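Local coordinates for Blr3880 protein (Bradyrhizobium japonicum, PDB 2OOD) that probably catalyses the zinc-dependent hydrolytic deamination of guanine to xanthine, with release of ammonia, at residues H79-Q84 with Q136-S141; A130-C135 with F333-V338; D177-F182 with G210-L215; D228-T233 with G266-G271. One frame throughout, in Å; residues are numbered along the deposited sequence.

Contact 1 of 4, residues H79-Q84 with Q136-S141; sequences HIHLPQ and QAFTSS. With ZN (zinc ion), chain B; GUN (guanine), chain C.
The F138 ring lies against both zinc-binding imidazoles. On H81 it makes an offset stack, with centroids 4.6 Å apart and planes inclined by 23°, while the amide nitrogen NE2 of Q84 sits over the opposite face of that imidazole. Toward H79 it is turned obliquely, the planes at 54°. The amino nitrogen N2 of guanine comes to the edges of both imidazoles, and the carbonyl oxygen of I80 lies in plane at the edge of the phenyl ring. CG of F138 is anti to its carbonyl carbon (chi1 -80°), which swings the ring onto the histidines.

This is the His-X-His pair that closes the first barrel strand of the amidohydrolase fold. H79 NE2 binds zinc at 2.2 Å and H81 NE2 at 2.1 Å; H234, D326, a water and guanine N2 complete the site. An alanine in place of F138 would take the phenyl ring from both histidines, and the two imidazoles would probably become freer to tilt about their metal bonds. The far nitrogen of H81, ND1, donates to a water 2.8 Å away that in turn donates to T139 O, which, with the zinc bond at NE2, restrains the ring's rotation.

Beneath the rings the strands run parallel: I80 N bonds to Q136 O at 3.3 Å, F138 N to I80 O at 2.7 Å and L82 N to F138 O at 2.9 Å.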
loop_
_atom_site.group_PDB
_atom_site.type_symbol
_atom_site.label_atom_id
_atom_site.label_comp_id
_atom_site.label_asym_id
_atom_site.label_seq_id
_atom_site.Cartn_x
_atom_site.Cartn_y
_atom_site.Cartn_z
ATOM N N HIS A 79 15.805 8.171 -3.150
ATOM C CA HIS A 79 15.186 8.713 -4.346
ATOM C C HIS A 79 13.882 9.476 -4.134
ATOM O O HIS A 79 12.813 8.885 -4.249
ATOM C CB HIS A 79 14.933 7.562 -5.314
ATOM C CG HIS A 79 14.665 7.990 -6.722
ATOM N ND1 HIS A 79 15.592 7.839 -7.727
ATOM C CD2 HIS A 79 13.571 8.537 -7.298
ATOM C CE1 HIS A 79 15.078 8.271 -8.866
ATOM N NE2 HIS A 79 13.853 8.700 -8.632
ATOM N N ILE A 80 13.962 10.771 -3.824
ATOM C CA ILE A 80 12.758 11.602 -3.655
ATOM C C ILE A 80 12.886 12.822 -4.543
ATOM O O ILE A 80 13.981 13.189 -4.946
ATOM C CB ILE A 80 12.535 12.144 -2.211
ATOM C CG1 ILE A 80 13.662 11.703 -1.292
ATOM C CG2 ILE A 80 11.174 11.723 -1.685
ATOM C CD1 ILE A 80 14.950 12.427 -1.554
ATOM N N HIS A 81 11.757 13.448 -4.842
ATOM C CA HIS A 81 11.714 14.647 -5.669
ATOM C C HIS A 81 11.165 15.770 -4.796
ATOM O O HIS A 81 9.957 15.865 -4.588
ATOM C CB HIS A 81 10.789 14.432 -6.873
ATOM C CG HIS A 81 11.361 13.556 -7.945
ATOM N ND1 HIS A 81 12.153 14.044 -8.960
ATOM C CD2 HIS A 81 11.220 12.231 -8.184
ATOM C CE1 HIS A 81 12.470 13.058 -9.781
ATOM N NE2 HIS A 81 11.917 11.946 -9.334
ATOM N N LEU A 82 12.055 16.613 -4.288
ATOM C CA LEU A 82 11.668 17.734 -3.434
ATOM C C LEU A 82 10.490 18.567 -3.948
ATOM O O LEU A 82 9.514 18.785 -3.227
ATOM C CB LEU A 82 12.872 18.656 -3.201
ATOM C CG LEU A 82 12.567 20.128 -2.902
ATOM C CD1 LEU A 82 11.831 20.259 -1.583
ATOM C CD2 LEU A 82 13.864 20.914 -2.872
ATOM N N PRO A 83 10.565 19.047 -5.201
ATOM C CA PRO A 83 9.485 19.859 -5.759
ATOM C C PRO A 83 8.171 19.130 -6.028
ATOM O O PRO A 83 7.222 19.732 -6.522
ATOM C CB PRO A 83 10.110 20.433 -7.025
ATOM C CG PRO A 83 10.994 19.327 -7.466
ATOM C CD PRO A 83 11.646 18.870 -6.187
ATOM N N GLN A 84 8.103 17.844 -5.702
ATOM C CA GLN A 84 6.877 17.091 -5.925
ATOM C C GLN A 84 6.124 16.816 -4.623
ATOM O O GLN A 84 5.093 16.130 -4.612
ATOM C CB GLN A 84 7.200 15.789 -6.643
ATOM C CG GLN A 84 7.592 16.002 -8.087
ATOM C CD GLN A 84 8.090 14.738 -8.746
ATOM O OE1 GLN A 84 7.585 13.655 -8.478
ATOM N NE2 GLN A 84 9.074 14.869 -9.624
ATOM N N GLN A 136 18.433 11.171 -0.891
ATOM C CA GLN A 136 19.087 11.633 -2.105
ATOM C C GLN A 136 17.941 12.265 -2.879
ATOM O O GLN A 136 17.093 11.564 -3.424
ATOM C CB GLN A 136 19.683 10.463 -2.879
ATOM C CG GLN A 136 20.311 10.866 -4.196
ATOM C CD GLN A 136 21.154 9.767 -4.782
ATOM O OE1 GLN A 136 20.722 8.624 -4.856
ATOM N NE2 GLN A 136 22.364 10.104 -5.208
ATOM N N ALA A 137 17.920 13.593 -2.926
ATOM C CA ALA A 137 16.828 14.306 -3.568
ATOM C C ALA A 137 17.021 14.954 -4.926
ATOM O O ALA A 137 18.064 15.532 -5.230
ATOM C CB ALA A 137 16.295 15.349 -2.607
ATOM N N PHE A 138 15.974 14.855 -5.734
ATOM C CA PHE A 138 15.942 15.485 -7.038
ATOM C C PHE A 138 15.300 16.841 -6.759
ATOM O O PHE A 138 14.465 16.967 -5.865
ATOM C CB PHE A 138 15.063 14.688 -7.996
ATOM C CG PHE A 138 15.740 13.485 -8.573
ATOM C CD1 PHE A 138 16.525 13.596 -9.715
ATOM C CD2 PHE A 138 15.632 12.243 -7.955
ATOM C CE1 PHE A 138 17.194 12.484 -10.235
ATOM C CE2 PHE A 138 16.298 11.127 -8.465
ATOM C CZ PHE A 138 17.078 11.250 -9.603
ATOM N N THR A 139 15.691 17.854 -7.512
ATOM C CA THR A 139 15.140 19.184 -7.328
ATOM C C THR A 139 14.612 19.628 -8.687
ATOM O O THR A 139 14.348 18.790 -9.549
ATOM C CB THR A 139 16.237 20.138 -6.821
ATOM O OG1 THR A 139 17.326 20.159 -7.749
ATOM C CG2 THR A 139 16.769 19.659 -5.475
ATOM N N SER A 140 14.428 20.925 -8.887
ATOM C CA SER A 140 13.965 21.384 -10.186
ATOM C C SER A 140 15.190 21.854 -10.966
ATOM O O SER A 140 16.327 21.680 -10.518
ATOM C CB SER A 140 12.953 22.523 -10.044
ATOM O OG SER A 140 13.534 23.645 -9.408
ATOM N N SER A 141 14.960 22.441 -12.133
ATOM C CA SER A 141 16.049 22.924 -12.969
ATOM C C SER A 141 16.590 24.275 -12.513
ATOM O O SER A 141 17.602 24.743 -13.031
ATOM C CB SER A 141 15.573 23.018 -14.410
ATOM O OG SER A 141 14.314 23.658 -14.458
HETATM ZN ZN ZN B . 12.301 9.876 -9.657
HETATM N N9 GUN C . 12.539 10.961 -14.524
HETATM C C8 GUN C . 11.892 11.214 -15.688
HETATM N N7 GUN C . 10.665 10.782 -15.635
HETATM C C5 GUN C . 10.433 10.226 -14.425
HETATM C C6 GUN C . 9.304 9.601 -13.802
HETATM O O6 GUN C . 8.221 9.486 -14.387
HETATM N N1 GUN C . 9.457 9.137 -12.497
HETATM C C2 GUN C . 10.664 9.269 -11.827
HETATM N N2 GUN C . 10.786 8.809 -10.525
HETATM N N3 GUN C . 11.709 9.842 -12.396
HETATM C C4 GUN C . 11.643 10.324 -13.680
HETATM O O HOH W 1 11.811 16.776 -9.334
HETATM O O HOH W 2 9.829 10.206 -9.112
#

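Contact 2 of 4, residues A130-C135 with F333-V338; sequences AGTTTC and FSMISV
The carbonyl oxygen of A130 is gripped twice. S334 OG donates to it over 3.0 Å, in the carbonyl plane and on a lone pair, and a water donates to it from 2.8 Å. That same water also donates to T132 OG1 at 2.9 Å and accepts from the backbone N of M335, a selenomethionine, so three residues share it. A second water takes the hydroxyl proton of T132 and passes a bond on to F333 O.

S334 is the N-cap of helix 335-352. With its OG anti to the backbone N (chi1 -174°), the hydroxyl accepts from I336 N at 3.2 Å while giving its own proton to A130. Apolar contact is modest: CB of A130 rests on CB of S334 at 3.7 Å, and CG of M335 crosses near T132 OG1. G131 carries the positive phi of a Schellman motif ending helix 113-129, a backbone shape that calls for glycine. F333 N bonds to Q415 of the second subunit.

A spent helix end thus meets a fresh helix start: a carbonyl at the end of one helix is linked to the first N-H groups of another through the S334 hydroxyl and a water, a pairing likely to be electrostatically favourable, with two waters satisfying buried polar atoms between them.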
loop_
_atom_site.group_PDB
_atom_site.type_symbol
_atom_site.label_atom_id
_atom_site.label_comp_id
_atom_site.label_asym_id
_atom_site.label_seq_id
_atom_site.Cartn_x
_atom_site.Cartn_y
_atom_site.Cartn_z
ATOM N N ALA A 130 8.249 10.766 9.101
ATOM C CA ALA A 130 8.153 9.466 8.449
ATOM C C ALA A 130 9.280 8.510 8.824
ATOM O O ALA A 130 9.218 7.330 8.504
ATOM C CB ALA A 130 8.105 9.647 6.940
ATOM N N GLY A 131 10.306 9.017 9.495
ATOM C CA GLY A 131 11.408 8.163 9.898
ATOM C C GLY A 131 12.664 8.299 9.059
ATOM O O GLY A 131 13.687 7.689 9.373
ATOM N N THR A 132 12.596 9.096 7.996
ATOM C CA THR A 132 13.739 9.303 7.106
ATOM C C THR A 132 14.625 10.427 7.601
ATOM O O THR A 132 14.168 11.551 7.758
ATOM C CB THR A 132 13.296 9.659 5.668
ATOM O OG1 THR A 132 12.552 8.572 5.107
ATOM C CG2 THR A 132 14.504 9.928 4.792
ATOM N N THR A 133 15.894 10.119 7.834
ATOM C CA THR A 133 16.846 11.113 8.301
ATOM C C THR A 133 17.835 11.512 7.208
ATOM O O THR A 133 18.455 12.570 7.288
ATOM C CB THR A 133 17.631 10.597 9.513
ATOM O OG1 THR A 133 18.275 9.365 9.179
ATOM C CG2 THR A 133 16.710 10.372 10.679
ATOM N N THR A 134 17.981 10.665 6.191
ATOM C CA THR A 134 18.896 10.930 5.076
ATOM C C THR A 134 18.214 10.597 3.753
ATOM O O THR A 134 17.525 9.581 3.640
ATOM C CB THR A 134 20.186 10.084 5.189
ATOM O OG1 THR A 134 20.834 10.353 6.444
ATOM C CG2 THR A 134 21.137 10.403 4.050
ATOM N N CYS A 135 18.409 11.445 2.748
ATOM C CA CYS A 135 17.788 11.218 1.447
ATOM C C CYS A 135 18.589 11.788 0.277
ATOM O O CYS A 135 19.339 12.749 0.430
ATOM C CB CYS A 135 16.382 11.830 1.423
ATOM S SG CYS A 135 16.363 13.649 1.362
ATOM N N PHE A 333 5.500 8.944 1.870
ATOM C CA PHE A 333 6.751 9.575 2.284
ATOM C C PHE A 333 7.605 8.675 3.169
ATOM O O PHE A 333 8.809 8.879 3.291
ATOM C CB PHE A 333 6.477 10.870 3.052
ATOM C CG PHE A 333 6.725 12.121 2.260
ATOM C CD1 PHE A 333 5.719 12.688 1.485
ATOM C CD2 PHE A 333 7.970 12.737 2.289
ATOM C CE1 PHE A 333 5.954 13.850 0.754
ATOM C CE2 PHE A 333 8.211 13.899 1.558
ATOM C CZ PHE A 333 7.204 14.451 0.794
ATOM N N SER A 334 6.986 7.682 3.790
ATOM C CA SER A 334 7.710 6.795 4.687
ATOM C C SER A 334 8.338 5.556 4.061
ATOM O O SER A 334 7.751 4.925 3.187
ATOM C CB SER A 334 6.789 6.358 5.819
ATOM O OG SER A 334 7.512 5.608 6.775
HETATM N N MSE A 335 9.536 5.204 4.523
HETATM C CA MSE A 335 10.221 4.018 4.033
HETATM C C MSE A 335 9.499 2.770 4.535
HETATM O O MSE A 335 9.689 1.674 4.008
HETATM C CB MSE A 335 11.671 3.993 4.504
HETATM C CG MSE A 335 12.526 5.075 3.890
HETATM SE SE MSE A 335 12.373 5.110 1.947
HETATM C CE MSE A 335 13.243 3.405 1.551
ATOM N N ILE A 336 8.672 2.938 5.560
ATOM C CA ILE A 336 7.912 1.826 6.100
ATOM C C ILE A 336 6.835 1.462 5.081
ATOM O O ILE A 336 6.548 0.287 4.865
ATOM C CB ILE A 336 7.258 2.209 7.439
ATOM C CG1 ILE A 336 8.342 2.489 8.471
ATOM C CG2 ILE A 336 6.361 1.098 7.936
ATOM C CD1 ILE A 336 7.792 2.966 9.777
ATOM N N SER A 337 6.247 2.477 4.452
ATOM C CA SER A 337 5.214 2.267 3.444
ATOM C C SER A 337 5.849 1.701 2.188
ATOM O O SER A 337 5.221 0.938 1.457
ATOM C CB SER A 337 4.519 3.581 3.106
ATOM O OG SER A 337 3.795 4.079 4.215
ATOM N N VAL A 338 7.094 2.089 1.937
ATOM C CA VAL A 338 7.834 1.609 0.778
ATOM C C VAL A 338 8.093 0.113 0.930
ATOM O O VAL A 338 8.004 -0.633 -0.046
ATOM C CB VAL A 338 9.194 2.336 0.630
ATOM C CG1 VAL A 338 10.067 1.616 -0.380
ATOM C CG2 VAL A 338 8.969 3.770 0.196
HETATM O O HOH W 3 10.815 6.634 6.345
HETATM O O HOH W 4 11.621 8.690 2.822
#

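Contact 3 of 4, residues D177-F182 with G210-L215; sequences DTPENF and GASPEL
L215, P179 and F182 carry this contact between the first turns of two helices. CD1 of L215 sits over one face of the F182 ring, 4.0 Å from its centroid and 30° off the normal, displaced toward CD2 and CG; L215 CD1 is 3.5 Å from F182 CD2. Both side chains leave their backbones with CG anti to the backbone N (chi1 173° for F182, 179° for L215), and they cross at about a right angle, so that the methyl meets the ring in a CH-pi contact.

One turn earlier, the P179 ring leans on the opposing backbone. Its CB is 4.0 Å from L215 N, and its CG is the same 4.0 Å from CB of E214, which runs alongside it. No hydrogen bond joins the two segments; the contact is van der Waals packing, mainly of apolar groups. The polar groups bond within their own segments or, for S212 OG, also to D168: S212, an N-cap, accepts from L215 N at 3.3 Å and weakly from E214 N. Across the way, N181 ND2 reaches back to D177 OD1 over 3.1 Å.

Helices 179-193 and 213-225 are thereby joined on the outside of the barrel, flanking strand 199-205 in the chain. F182 extends the seam by packing on C219 and L222 of helix 213-225, while D168, in the loop after strand 160-166, touches both P179 and L215.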
loop_
_atom_site.group_PDB
_atom_site.type_symbol
_atom_site.label_atom_id
_atom_site.label_comp_id
_atom_site.label_asym_id
_atom_site.label_seq_id
_atom_site.Cartn_x
_atom_site.Cartn_y
_atom_site.Cartn_z
ATOM N N ASP A 177 16.507 24.141 -19.212
ATOM C CA ASP A 177 17.557 25.140 -19.190
ATOM C C ASP A 177 18.817 24.632 -19.864
ATOM O O ASP A 177 19.196 23.472 -19.744
ATOM C CB ASP A 177 17.863 25.588 -17.752
ATOM C CG ASP A 177 18.737 26.860 -17.694
ATOM O OD1 ASP A 177 18.897 27.541 -18.742
ATOM O OD2 ASP A 177 19.251 27.184 -16.593
ATOM N N THR A 178 19.449 25.541 -20.589
ATOM C CA THR A 178 20.677 25.309 -21.330
ATOM C C THR A 178 21.761 24.481 -20.650
ATOM O O THR A 178 21.991 24.601 -19.448
ATOM C CB THR A 178 21.283 26.663 -21.706
ATOM O OG1 THR A 178 20.677 27.124 -22.918
ATOM C CG2 THR A 178 22.781 26.570 -21.857
ATOM N N PRO A 179 22.457 23.638 -21.427
ATOM C CA PRO A 179 23.532 22.803 -20.880
ATOM C C PRO A 179 24.611 23.700 -20.261
ATOM O O PRO A 179 25.215 23.355 -19.242
ATOM C CB PRO A 179 24.050 22.059 -22.111
ATOM C CG PRO A 179 22.820 21.955 -22.988
ATOM C CD PRO A 179 22.227 23.339 -22.852
ATOM N N GLU A 180 24.844 24.853 -20.889
ATOM C CA GLU A 180 25.835 25.814 -20.409
ATOM C C GLU A 180 25.472 26.293 -19.004
ATOM O O GLU A 180 26.266 26.144 -18.065
ATOM C CB GLU A 180 25.928 27.012 -21.364
ATOM C CG GLU A 180 26.569 26.696 -22.729
ATOM C CD GLU A 180 25.818 25.605 -23.524
ATOM O OE1 GLU A 180 24.626 25.816 -23.875
ATOM O OE2 GLU A 180 26.428 24.537 -23.802
ATOM N N ASN A 181 24.273 26.860 -18.861
ATOM C CA ASN A 181 23.809 27.338 -17.560
ATOM C C ASN A 181 23.828 26.212 -16.526
ATOM O O ASN A 181 24.170 26.421 -15.359
ATOM C CB ASN A 181 22.393 27.911 -17.666
ATOM C CG ASN A 181 22.341 29.183 -18.495
ATOM O OD1 ASN A 181 23.209 30.052 -18.379
ATOM N ND2 ASN A 181 21.316 29.304 -19.328
ATOM N N PHE A 182 23.453 25.014 -16.954
ATOM C CA PHE A 182 23.457 23.878 -16.051
ATOM C C PHE A 182 24.870 23.654 -15.505
ATOM O O PHE A 182 25.064 23.477 -14.296
ATOM C CB PHE A 182 22.989 22.614 -16.775
ATOM C CG PHE A 182 23.119 21.372 -15.947
ATOM C CD1 PHE A 182 22.213 21.101 -14.932
ATOM C CD2 PHE A 182 24.186 20.501 -16.145
ATOM C CE1 PHE A 182 22.371 19.978 -14.121
ATOM C CE2 PHE A 182 24.353 19.376 -15.336
ATOM C CZ PHE A 182 23.444 19.118 -14.324
ATOM N N GLY A 210 15.260 13.109 -21.265
ATOM C CA GLY A 210 15.194 14.559 -21.242
ATOM C C GLY A 210 16.565 15.208 -21.182
ATOM O O GLY A 210 16.700 16.332 -20.693
ATOM N N ALA A 211 17.582 14.512 -21.693
ATOM C CA ALA A 211 18.946 15.026 -21.678
ATOM C C ALA A 211 19.676 14.911 -23.015
ATOM O O ALA A 211 20.039 13.809 -23.445
ATOM C CB ALA A 211 19.743 14.316 -20.605
ATOM N N SER A 212 19.899 16.049 -23.670
ATOM C CA SER A 212 20.609 16.058 -24.944
ATOM C C SER A 212 22.040 15.604 -24.678
ATOM O O SER A 212 22.540 15.713 -23.552
ATOM C CB SER A 212 20.654 17.467 -25.531
ATOM O OG SER A 212 21.763 18.185 -25.010
ATOM N N PRO A 213 22.727 15.095 -25.712
ATOM C CA PRO A 213 24.105 14.651 -25.492
ATOM C C PRO A 213 25.020 15.768 -24.981
ATOM O O PRO A 213 26.093 15.482 -24.437
ATOM C CB PRO A 213 24.520 14.097 -26.858
ATOM C CG PRO A 213 23.661 14.849 -27.811
ATOM C CD PRO A 213 22.325 14.878 -27.110
ATOM N N GLU A 214 24.613 17.031 -25.145
ATOM C CA GLU A 214 25.442 18.128 -24.634
ATOM C C GLU A 214 25.296 18.189 -23.108
ATOM O O GLU A 214 26.290 18.326 -22.379
ATOM C CB GLU A 214 25.036 19.484 -25.228
ATOM C CG GLU A 214 25.130 19.569 -26.736
ATOM C CD GLU A 214 23.814 19.205 -27.417
ATOM O OE1 GLU A 214 22.831 19.984 -27.247
ATOM O OE2 GLU A 214 23.767 18.150 -28.110
ATOM N N LEU A 215 24.052 18.083 -22.636
ATOM C CA LEU A 215 23.766 18.114 -21.208
ATOM C C LEU A 215 24.494 16.966 -20.505
ATOM O O LEU A 215 25.071 17.147 -19.436
ATOM C CB LEU A 215 22.259 18.007 -20.968
ATOM C CG LEU A 215 21.804 18.005 -19.506
ATOM C CD1 LEU A 215 22.291 19.265 -18.828
ATOM C CD2 LEU A 215 20.287 17.908 -19.436
#

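Contact 4 of 4, residues D228-T233 with G266-G271; sequences DCWVNT and GPKFSG
Strands 230-233 and 269-271 run parallel, 8° apart in direction, tied by V231 N to K268 O, S270 N to V231 O and T233 N to S270 O at 2.9 to 3.0 Å. K268 is the third residue of the type II turn from G266 to F269 that leads into the second strand, and its side chain does the gripping. Extended beyond CG, it lies along one face of the W230 indole: CD stands over the six-membered ring, 3.7 Å from the centroid, and NZ makes a cation-pi contact at 4.0 Å from that centroid. NZ then donates to D228 O at 2.9 Å and forms a salt bridge with D228 OD1 at 3.3 Å; the other carboxylate oxygen is bonded to H194. A leucine in place of W230 would probably leave the lysine chain without its flat aromatic bed, and L389 O without the indole N-H.

On the face that carries V231, T233 and F269, CG1 of V231 packs on CD1 of F269 at 3.9 Å, and CG2 of T233 on CZ of the same ring at 3.6 Å. T233 OG1 bonds to P205 O.

N232 and S270 lie on the other face, N232 against Q136 and F138. These are neighbouring strands of the amidohydrolase TIM barrel, running on to the zinc ligand H234 and to H273 of the guanine pocket.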
loop_
_atom_site.group_PDB
_atom_site.type_symbol
_atom_site.label_atom_id
_atom_site.label_comp_id
_atom_site.label_asym_id
_atom_site.label_seq_id
_atom_site.Cartn_x
_atom_site.Cartn_y
_atom_site.Cartn_z
ATOM N N ASP A 228 34.730 13.548 -6.455
ATOM C CA ASP A 228 34.088 13.189 -5.193
ATOM C C ASP A 228 32.572 13.297 -5.227
ATOM O O ASP A 228 31.892 12.726 -4.375
ATOM C CB ASP A 228 34.632 14.064 -4.059
ATOM C CG ASP A 228 34.382 13.463 -2.687
ATOM O OD1 ASP A 228 34.936 12.371 -2.408
ATOM O OD2 ASP A 228 33.634 14.079 -1.890
ATOM N N CYS A 229 32.045 14.027 -6.205
ATOM C CA CYS A 229 30.602 14.197 -6.326
ATOM C C CYS A 229 29.855 12.946 -6.784
ATOM O O CYS A 229 30.385 12.127 -7.532
ATOM C CB CYS A 229 30.277 15.333 -7.297
ATOM S SG CYS A 229 30.451 16.987 -6.630
ATOM N N TRP A 230 28.614 12.824 -6.325
ATOM C CA TRP A 230 27.735 11.718 -6.682
ATOM C C TRP A 230 27.070 12.017 -8.027
ATOM O O TRP A 230 27.124 13.148 -8.525
ATOM C CB TRP A 230 26.631 11.565 -5.634
ATOM C CG TRP A 230 26.975 10.731 -4.427
ATOM C CD1 TRP A 230 26.417 9.543 -4.086
ATOM C CD2 TRP A 230 27.912 11.047 -3.383
ATOM N NE1 TRP A 230 26.937 9.097 -2.896
ATOM C CE2 TRP A 230 27.859 10.001 -2.445
ATOM C CE3 TRP A 230 28.791 12.112 -3.151
ATOM C CZ2 TRP A 230 28.651 9.989 -1.291
ATOM C CZ3 TRP A 230 29.579 12.094 -1.996
ATOM C CH2 TRP A 230 29.501 11.042 -1.089
ATOM N N VAL A 231 26.446 10.995 -8.609
ATOM C CA VAL A 231 25.708 11.130 -9.868
ATOM C C VAL A 231 24.351 10.486 -9.585
ATOM O O VAL A 231 24.281 9.336 -9.155
ATOM C CB VAL A 231 26.395 10.396 -11.049
ATOM C CG1 VAL A 231 25.662 10.707 -12.344
ATOM C CG2 VAL A 231 27.845 10.823 -11.160
ATOM N N ASN A 232 23.279 11.231 -9.816
ATOM C CA ASN A 232 21.934 10.751 -9.530
ATOM C C ASN A 232 21.031 10.916 -10.745
ATOM O O ASN A 232 20.950 12.001 -11.313
ATOM C CB ASN A 232 21.390 11.538 -8.327
ATOM C CG ASN A 232 19.978 11.143 -7.942
ATOM O OD1 ASN A 232 19.632 9.961 -7.916
ATOM N ND2 ASN A 232 19.161 12.136 -7.615
ATOM N N THR A 233 20.351 9.843 -11.142
ATOM C CA THR A 233 19.471 9.897 -12.313
ATOM C C THR A 233 18.402 8.795 -12.333
ATOM O O THR A 233 18.190 8.103 -11.343
ATOM C CB THR A 233 20.310 9.811 -13.625
ATOM O OG1 THR A 233 19.488 10.151 -14.745
ATOM C CG2 THR A 233 20.869 8.412 -13.815
ATOM N N GLY A 266 29.423 4.193 -12.369
ATOM C CA GLY A 266 30.521 3.750 -11.524
ATOM C C GLY A 266 30.143 4.043 -10.083
ATOM O O GLY A 266 28.961 4.258 -9.807
ATOM N N PRO A 267 31.101 4.066 -9.139
ATOM C CA PRO A 267 30.761 4.349 -7.737
ATOM C C PRO A 267 30.022 5.669 -7.562
ATOM O O PRO A 267 30.307 6.643 -8.257
ATOM C CB PRO A 267 32.119 4.360 -7.050
ATOM C CG PRO A 267 32.874 3.330 -7.820
ATOM C CD PRO A 267 32.517 3.679 -9.259
ATOM N N LYS A 268 29.067 5.688 -6.636
ATOM C CA LYS A 268 28.290 6.884 -6.342
ATOM C C LYS A 268 27.264 7.245 -7.412
ATOM O O LYS A 268 26.740 8.361 -7.429
ATOM C CB LYS A 268 29.221 8.074 -6.085
ATOM C CG LYS A 268 30.038 7.948 -4.803
ATOM C CD LYS A 268 30.910 9.173 -4.573
ATOM C CE LYS A 268 31.734 9.031 -3.304
ATOM N NZ LYS A 268 32.511 10.264 -3.001
ATOM N N PHE A 269 26.990 6.304 -8.309
ATOM C CA PHE A 269 25.988 6.513 -9.350
ATOM C C PHE A 269 24.716 5.811 -8.892
ATOM O O PHE A 269 24.768 4.671 -8.429
ATOM C CB PHE A 269 26.423 5.891 -10.675
ATOM C CG PHE A 269 25.331 5.854 -11.721
ATOM C CD1 PHE A 269 25.213 6.872 -12.664
ATOM C CD2 PHE A 269 24.434 4.787 -11.782
ATOM C CE1 PHE A 269 24.222 6.821 -13.655
ATOM C CE2 PHE A 269 23.444 4.737 -12.771
ATOM C CZ PHE A 269 23.345 5.755 -13.703
ATOM N N SER A 270 23.577 6.478 -9.019
ATOM C CA SER A 270 22.320 5.862 -8.629
ATOM C C SER A 270 21.333 5.974 -9.777
ATOM O O SER A 270 21.045 7.075 -10.244
ATOM C CB SER A 270 21.749 6.541 -7.381
ATOM O OG SER A 270 22.528 6.251 -6.235
ATOM N N GLY A 271 20.840 4.831 -10.245
ATOM C CA GLY A 271 19.871 4.826 -11.326
ATOM C C GLY A 271 18.526 4.413 -10.766
ATOM O O GLY A 271 18.348 3.265 -10.387
#

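In the fold
From the N terminus, contact 1 closes the first loop, bringing strand 132-138 beside strand 70-81 after a mostly helical excursion. Before that loop is complete, contact 2 opens at 130-135, so the two cross; it closes only at 333-338, where helix 335-352 begins. Nested inside this long loop, and in series with each other, contact 3 joins helices 179-193 and 213-225 outside the barrel, and contact 4 pairs strands 230-234 and 269-272. Contacts 1 and 2 share strand 132-138 and touch where I80 packs on C135. Contacts 1 and 4 meet inside the barrel, F138 against N232, whereas contact 3 lies about 17 Å from contact 2 at the nearest atoms.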